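Local coordinates for A-type flavoprotein (Giardia intestinalis, PDB 2Q9U) that scavenges molecular oxygen, probably by reducing it at a buried diiron centre that receives electrons from a bound flavin mononucleotide, at residues M83-G88 with W153-F158; L167-G172 with I226-G231. All coordinates share one frame; numbering follows the deposited sequence.

Contact 1. Residues M83-G88 with W153-F158; sequences MNHAEG and WPDSTF. With FEO (mu-oxo-diiron), chain G; FMN (flavin mononucleotide), chain F.
Asp155 meets His85 with a carboxylate oxygen directed at the edge of the imidazole. His85 ND1 donates to Asp155 OD1 at 2.8 Å, nearly in line with the carboxylate C-O bond and 13° out of the ring plane. This His-carboxylate hydrogen bond fixes the rotation of the ring and leaves His85 NE2 to bind iron FE2 at 2.3 Å. Asp155 OD1 takes a second donor, Ala86 N, at 3.2 Å from above the carboxylate plane, while OD2 is hydrogen-bonded to His115. Segment 83-88 opens the His-x-Glu-x-Asp-His motif, the flavodiiron version of the metallo-beta-lactamase fold's metal-binding motif, completed by Asp89 and His90. The edge of His85 also points toward the face of Trp153 in an offset T-shaped pair, its centroid 5.1 Å from that of the indole five-membered ring, with planes at 77°. Over the indole six-membered ring sits Glu87 CB, 4.0 Å from the ring centroid in a CH-pi contact. With CG anti to the backbone N (chi1 -161°) and the chain extended beyond it, Glu87 runs across the indole and brings OE1 to iron FE2 at 2.1 Å. Its OE2 is hydrogen-bonded to Tyr267 of the second subunit. That subunit also holds the flavin, whose C9 approaches the indole edge 3.4 Å from Trp153 NE1. Thr157 N makes a weak bond to Asn84 O, and a water joins Met83 O to Thr157 OG1.

Contact 2. Residues L167-G172 with I226-G231; sequences LFSNDG and ILSAHG. With FEO (mu-oxo-diiron), chain G.
Phe168 and Leu227 lie side by side and point the same way from two neighbouring parallel strands, with Phe168 CE1 3.7 Å from Leu227 CD1. Leu167 and Ile226 occupy the other face of the sheet, where their side chains meet less closely. Between the strands, Leu227 N donates to Leu167 O at 2.9 Å, and Ser169 N answers with a bond to Leu227 O. The strand axes cross at 28°, and past Ser169 the regular parallel pairing ends. Here a water accepts from Asn170 N and donates to Leu227 O, a looser, indirect link beside the direct bond from Ser169 N.

The packing is tighter where the chain turns. Ser169 to Gly172 form a type II' beta turn, whose weak backbone bond from Gly172 N to Ser169 O is reinforced by Ser169 OG donating to Gly172 O at 2.6 Å. The Ser169 hydroxyl lies between the backbone N and the carbonyl carbon (chi1 56°), a position that also presses OG to 3.2 Å from Ile226 CG2. Ala229 N binds Asn170 O at 2.7 Å in a nearly straight bond of 171°, and Ser228 OG lies within bonding distance of both Asn170 O and Gly172 O.

These strand ends deliver ligands to the metal-binding edge of the metallo-beta-lactamase fold. Asp171 bridges the irons, with OD1 2.0 Å from FE1 and OD2 2.0 Å from FE2, while His230 NE2 meets FE1 at 2.1 Å. His230 ND1 donates to Ser40 O, a second-shell bond that orients the ring. A carboxylate with one oxygen on each metal, beside the oxo bridge, holds the two irons at a short, fixed separation, which would suit them to act together on a bound oxygen molecule.

The two contacts, centred 12 Å apart, approach the same diiron centre from different segments of one chain. Contact 1 supplies ligands to FE2 alone, whereas contact 2 reaches both irons. At FE2 the contacts converge: His85 NE2 and Asp171 OD2, both metal-bound, are 3.0 Å apart. His152 completes the protein ligands of FE2, and Asp89 and His90 those of FE1. Away from the metals, strands 157-161 and 166-170 are neighbours in one sheet, and Phe158 CE1 packs 3.2 Å from Ser169 O. The flavin held by the second subunit touches contact 1 directly, but its nearest atom lies about 8 Å from the Asp171 side chain, consistent with electron transfer between subunits.

Contact 1. Residues M83-G88 with W153-F158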
loop_
_atom_site.group_PDB
_atom_site.type_symbol
_atom_site.label_atom_id
_atom_site.label_comp_id
_atom_site.label_asym_id
_atom_site.label_seq_id
_atom_site.Cartn_x
_atom_site.Cartn_y
_atom_site.Cartn_z
ATOM N N MET A 83 8.004 -35.872 -5.807
ATOM C CA MET A 83 7.695 -34.527 -6.303
ATOM C C MET A 83 6.458 -34.541 -7.190
ATOM O O MET A 83 6.439 -35.193 -8.216
ATOM C CB MET A 83 8.916 -33.950 -7.066
ATOM C CG MET A 83 10.157 -33.706 -6.181
ATOM S SD MET A 83 9.907 -32.595 -4.775
ATOM C CE MET A 83 9.646 -31.023 -5.599
ATOM N N ASN A 84 5.406 -33.830 -6.762
ATOM C CA ASN A 84 4.120 -33.862 -7.442
ATOM C C ASN A 84 4.038 -32.800 -8.517
ATOM O O ASN A 84 3.132 -32.843 -9.349
ATOM C CB ASN A 84 2.999 -33.588 -6.420
ATOM C CG ASN A 84 2.747 -34.763 -5.502
ATOM O OD1 ASN A 84 2.812 -34.637 -4.262
ATOM N ND2 ASN A 84 2.459 -35.903 -6.090
ATOM N N HIS A 85 4.939 -31.813 -8.458
ATOM C CA HIS A 85 4.748 -30.527 -9.185
ATOM C C HIS A 85 6.094 -29.779 -9.146
ATOM O O HIS A 85 6.792 -29.830 -8.140
ATOM C CB HIS A 85 3.624 -29.774 -8.459
ATOM C CG HIS A 85 3.202 -28.463 -9.061
ATOM N ND1 HIS A 85 3.100 -28.228 -10.413
ATOM C CD2 HIS A 85 2.733 -27.346 -8.453
ATOM C CE1 HIS A 85 2.659 -26.994 -10.616
ATOM N NE2 HIS A 85 2.414 -26.441 -9.442
ATOM N N ALA A 86 6.477 -29.118 -10.236
ATOM C CA ALA A 86 7.808 -28.537 -10.322
ATOM C C ALA A 86 7.828 -27.035 -10.002
ATOM O O ALA A 86 8.898 -26.421 -9.978
ATOM C CB ALA A 86 8.400 -28.782 -11.720
ATOM N N GLU A 87 6.652 -26.443 -9.770
ATOM C CA GLU A 87 6.585 -25.012 -9.457
ATOM C C GLU A 87 7.427 -24.674 -8.219
ATOM O O GLU A 87 7.508 -25.476 -7.262
ATOM C CB GLU A 87 5.128 -24.519 -9.320
ATOM C CG GLU A 87 5.010 -22.978 -9.447
ATOM C CD GLU A 87 3.596 -22.503 -9.323
ATOM O OE1 GLU A 87 2.685 -23.307 -9.618
ATOM O OE2 GLU A 87 3.403 -21.341 -8.895
ATOM N N GLY A 88 8.081 -23.508 -8.262
ATOM C CA GLY A 88 9.026 -23.079 -7.215
ATOM C C GLY A 88 8.540 -23.150 -5.775
ATOM O O GLY A 88 9.314 -23.468 -4.872
ATOM N N TRP A 153 -0.501 -27.323 -13.832
ATOM C CA TRP A 153 0.634 -27.358 -14.782
ATOM C C TRP A 153 0.643 -28.701 -15.538
ATOM O O TRP A 153 0.021 -29.670 -15.059
ATOM C CB TRP A 153 1.960 -27.138 -14.037
ATOM C CG TRP A 153 2.363 -25.695 -13.900
ATOM C CD1 TRP A 153 1.559 -24.581 -14.050
ATOM C CD2 TRP A 153 3.663 -25.201 -13.555
ATOM N NE1 TRP A 153 2.292 -23.441 -13.841
ATOM C CE2 TRP A 153 3.583 -23.787 -13.535
ATOM C CE3 TRP A 153 4.892 -25.814 -13.286
ATOM C CZ2 TRP A 153 4.688 -22.980 -13.237
ATOM C CZ3 TRP A 153 6.001 -25.002 -12.995
ATOM C CH2 TRP A 153 5.882 -23.611 -12.973
ATOM N N PRO A 154 1.345 -28.775 -16.699
ATOM C CA PRO A 154 1.517 -30.073 -17.393
ATOM C C PRO A 154 2.107 -31.166 -16.500
ATOM O O PRO A 154 1.758 -32.339 -16.668
ATOM C CB PRO A 154 2.473 -29.733 -18.555
ATOM C CG PRO A 154 2.177 -28.281 -18.844
ATOM C CD PRO A 154 2.001 -27.679 -17.445
ATOM N N ASP A 155 2.967 -30.790 -15.545
ATOM C CA ASP A 155 3.608 -31.763 -14.631
ATOM C C ASP A 155 2.818 -32.135 -13.369
ATOM O O ASP A 155 3.298 -32.949 -12.552
ATOM C CB ASP A 155 4.959 -31.211 -14.157
ATOM C CG ASP A 155 4.844 -29.805 -13.606
ATOM O OD1 ASP A 155 4.322 -29.620 -12.497
ATOM O OD2 ASP A 155 5.246 -28.866 -14.321
ATOM N N SER A 156 1.662 -31.502 -13.153
ATOM C CA SER A 156 0.923 -31.653 -11.891
ATOM C C SER A 156 0.484 -33.109 -11.672
ATOM O O SER A 156 0.004 -33.772 -12.594
ATOM C CB SER A 156 -0.281 -30.705 -11.829
ATOM O OG SER A 156 0.173 -29.356 -11.936
ATOM N N THR A 157 0.660 -33.582 -10.445
ATOM C CA THR A 157 0.422 -34.979 -10.104
ATOM C C THR A 157 -0.195 -35.002 -8.710
ATOM O O THR A 157 0.074 -34.086 -7.918
ATOM C CB THR A 157 1.787 -35.761 -10.040
ATOM O OG1 THR A 157 2.634 -35.376 -11.145
ATOM C CG2 THR A 157 1.568 -37.282 -10.062
ATOM N N PHE A 158 -1.010 -36.021 -8.419
ATOM C CA PHE A 158 -1.368 -36.389 -7.043
ATOM C C PHE A 158 -0.683 -37.718 -6.665
ATOM O O PHE A 158 -0.424 -38.566 -7.536
ATOM C CB PHE A 158 -2.866 -36.656 -6.873
ATOM C CG PHE A 158 -3.781 -35.489 -7.147
ATOM C CD1 PHE A 158 -3.318 -34.162 -7.194
ATOM C CD2 PHE A 158 -5.153 -35.736 -7.339
ATOM C CE1 PHE A 158 -4.216 -33.107 -7.424
ATOM C CE2 PHE A 158 -6.060 -34.678 -7.572
ATOM C CZ PHE A 158 -5.573 -33.354 -7.609
HETATM FE FE1 FEO G . 1.516 -24.185 -5.164
HETATM FE FE2 FEO G . 1.338 -24.593 -8.591
HETATM O O FEO G . 2.336 -24.381 -6.808
HETATM N N1 FMN F . 2.600 -20.878 -19.029
HETATM C C2 FMN F . 1.950 -20.972 -20.224
HETATM O O2 FMN F . 2.591 -21.259 -21.249
HETATM N N3 FMN F . 0.583 -20.780 -20.281
HETATM C C4 FMN F . -0.147 -20.451 -19.151
HETATM O O4 FMN F . -1.332 -20.159 -19.299
HETATM C C4A FMN F . 0.518 -20.339 -17.916
HETATM N N5 FMN F . -0.158 -20.046 -16.736
HETATM C C5A FMN F . 0.556 -19.963 -15.545
HETATM C C6 FMN F . -0.108 -19.666 -14.350
HETATM C C7 FMN F . 0.594 -19.572 -13.136
HETATM C C7M FMN F . -0.200 -19.453 -11.862
HETATM C C8 FMN F . 1.972 -19.785 -13.106
HETATM C C8M FMN F . 2.780 -19.587 -11.848
HETATM C C9 FMN F . 2.636 -20.086 -14.294
HETATM C C9A FMN F . 1.941 -20.177 -15.514
HETATM N N10 FMN F . 2.613 -20.467 -16.700
HETATM C C10 FMN F . 1.904 -20.572 -17.879
HETATM C "C1'" FMN F . 4.093 -20.705 -16.734
HETATM C "C2'" FMN F . 4.894 -19.409 -16.640
HETATM O "O2'" FMN F . 4.739 -18.589 -17.796
HETATM C "C3'" FMN F . 6.335 -19.840 -16.354
HETATM O "O3'" FMN F . 6.383 -20.258 -14.998
HETATM C "C4'" FMN F . 7.376 -18.760 -16.558
HETATM O "O4'" FMN F . 8.671 -19.344 -16.512
HETATM C "C5'" FMN F . 7.300 -17.686 -15.479
HETATM O "O5'" FMN F . 8.139 -16.604 -15.845
HETATM P P FMN F . 8.781 -15.715 -14.692
HETATM O O1P FMN F . 9.272 -14.450 -15.375
HETATM O O2P FMN F . 7.701 -15.429 -13.689
HETATM O O3P FMN F . 9.932 -16.435 -14.009
HETATM O O HOH W 1 5.249 -36.052 -10.586
#

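Contact 2. Residues L167-G172 with I226-G231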
loop_
_atom_site.group_PDB
_atom_site.type_symbol
_atom_site.label_atom_id
_atom_site.label_comp_id
_atom_site.label_asym_id
_atom_site.label_seq_id
_atom_site.Cartn_x
_atom_site.Cartn_y
_atom_site.Cartn_z
ATOM N N LEU A 167 -4.692 -39.059 0.086
ATOM C CA LEU A 167 -4.388 -38.411 -1.168
ATOM C C LEU A 167 -3.472 -37.216 -0.867
ATOM O O LEU A 167 -3.884 -36.258 -0.179
ATOM C CB LEU A 167 -5.680 -37.941 -1.849
ATOM C CG LEU A 167 -5.473 -37.280 -3.216
ATOM C CD1 LEU A 167 -4.954 -38.278 -4.254
ATOM C CD2 LEU A 167 -6.736 -36.566 -3.741
ATOM N N PHE A 168 -2.249 -37.258 -1.363
ATOM C CA PHE A 168 -1.363 -36.077 -1.283
ATOM C C PHE A 168 -1.660 -35.265 -2.536
ATOM O O PHE A 168 -1.234 -35.628 -3.649
ATOM C CB PHE A 168 0.108 -36.509 -1.252
ATOM C CG PHE A 168 0.485 -37.294 -0.022
ATOM C CD1 PHE A 168 0.828 -36.639 1.165
ATOM C CD2 PHE A 168 0.530 -38.684 -0.057
ATOM C CE1 PHE A 168 1.185 -37.361 2.316
ATOM C CE2 PHE A 168 0.894 -39.409 1.071
ATOM C CZ PHE A 168 1.221 -38.758 2.261
ATOM N N SER A 169 -2.446 -34.206 -2.379
ATOM C CA SER A 169 -3.027 -33.564 -3.561
ATOM C C SER A 169 -2.222 -32.375 -4.085
ATOM O O SER A 169 -2.607 -31.761 -5.062
ATOM C CB SER A 169 -4.467 -33.117 -3.258
ATOM O OG SER A 169 -4.472 -32.266 -2.122
ATOM N N ASN A 170 -1.143 -32.026 -3.394
ATOM C CA ASN A 170 -0.292 -30.898 -3.813
ATOM C C ASN A 170 -1.163 -29.610 -3.889
ATOM O O ASN A 170 -1.862 -29.312 -2.915
ATOM C CB ASN A 170 0.454 -31.274 -5.121
ATOM C CG ASN A 170 1.490 -30.252 -5.536
ATOM O OD1 ASN A 170 1.304 -29.536 -6.516
ATOM N ND2 ASN A 170 2.581 -30.176 -4.790
ATOM N N ASP A 171 -1.145 -28.870 -4.996
ATOM C CA ASP A 171 -1.922 -27.639 -5.119
ATOM C C ASP A 171 -3.416 -27.936 -4.974
ATOM O O ASP A 171 -4.206 -27.109 -4.446
ATOM C CB ASP A 171 -1.692 -26.966 -6.478
ATOM C CG ASP A 171 -0.432 -26.076 -6.521
ATOM O OD1 ASP A 171 0.076 -25.581 -5.473
ATOM O OD2 ASP A 171 0.031 -25.861 -7.654
ATOM N N GLY A 172 -3.826 -29.118 -5.446
ATOM C CA GLY A 172 -5.229 -29.514 -5.292
ATOM C C GLY A 172 -5.708 -29.412 -3.857
ATOM O O GLY A 172 -4.998 -29.810 -2.923
ATOM N N ILE A 226 -7.167 -35.861 2.754
ATOM C CA ILE A 226 -6.533 -35.138 1.655
ATOM C C ILE A 226 -5.521 -34.160 2.238
ATOM O O ILE A 226 -5.892 -33.176 2.914
ATOM C CB ILE A 226 -7.550 -34.402 0.752
ATOM C CG1 ILE A 226 -8.572 -35.390 0.166
ATOM C CG2 ILE A 226 -6.808 -33.680 -0.380
ATOM C CD1 ILE A 226 -9.781 -34.667 -0.518
ATOM N N LEU A 227 -4.250 -34.474 2.039
ATOM C CA LEU A 227 -3.172 -33.629 2.544
ATOM C C LEU A 227 -2.687 -32.754 1.397
ATOM O O LEU A 227 -2.067 -33.217 0.446
ATOM C CB LEU A 227 -2.026 -34.464 3.134
ATOM C CG LEU A 227 -2.321 -35.521 4.214
ATOM C CD1 LEU A 227 -1.027 -35.960 4.902
ATOM C CD2 LEU A 227 -3.403 -35.196 5.227
ATOM N N SER A 228 -3.013 -31.472 1.484
ATOM C CA SER A 228 -2.727 -30.531 0.417
ATOM C C SER A 228 -1.357 -29.872 0.644
ATOM O O SER A 228 -0.852 -29.894 1.741
ATOM C CB SER A 228 -3.814 -29.440 0.398
ATOM O OG SER A 228 -3.539 -28.505 -0.644
ATOM N N ALA A 229 -0.803 -29.260 -0.394
ATOM C CA ALA A 229 0.490 -28.547 -0.296
ATOM C C ALA A 229 0.359 -27.051 0.082
ATOM O O ALA A 229 1.360 -26.389 0.315
ATOM C CB ALA A 229 1.314 -28.724 -1.582
ATOM N N HIS A 230 -0.868 -26.547 0.189
ATOM C CA HIS A 230 -1.107 -25.176 0.690
ATOM C C HIS A 230 -2.198 -25.158 1.759
ATOM O O HIS A 230 -3.293 -25.713 1.546
ATOM C CB HIS A 230 -1.542 -24.236 -0.435
ATOM C CG HIS A 230 -0.476 -23.946 -1.444
ATOM N ND1 HIS A 230 0.663 -23.235 -1.149
ATOM C CD2 HIS A 230 -0.400 -24.253 -2.760
ATOM C CE1 HIS A 230 1.410 -23.136 -2.240
ATOM N NE2 HIS A 230 0.782 -23.746 -3.228
ATOM N N GLY A 231 -1.898 -24.541 2.904
ATOM C CA GLY A 231 -2.925 -24.277 3.891
ATOM C C GLY A 231 -3.251 -25.516 4.702
ATOM O O GLY A 231 -2.343 -26.280 5.052
HETATM FE FE1 FEO G . 1.516 -24.185 -5.164
HETATM FE FE2 FEO G . 1.338 -24.593 -8.591
HETATM O O FEO G . 2.336 -24.381 -6.808
HETATM O O HOH W 2 0.212 -33.007 -1.079
#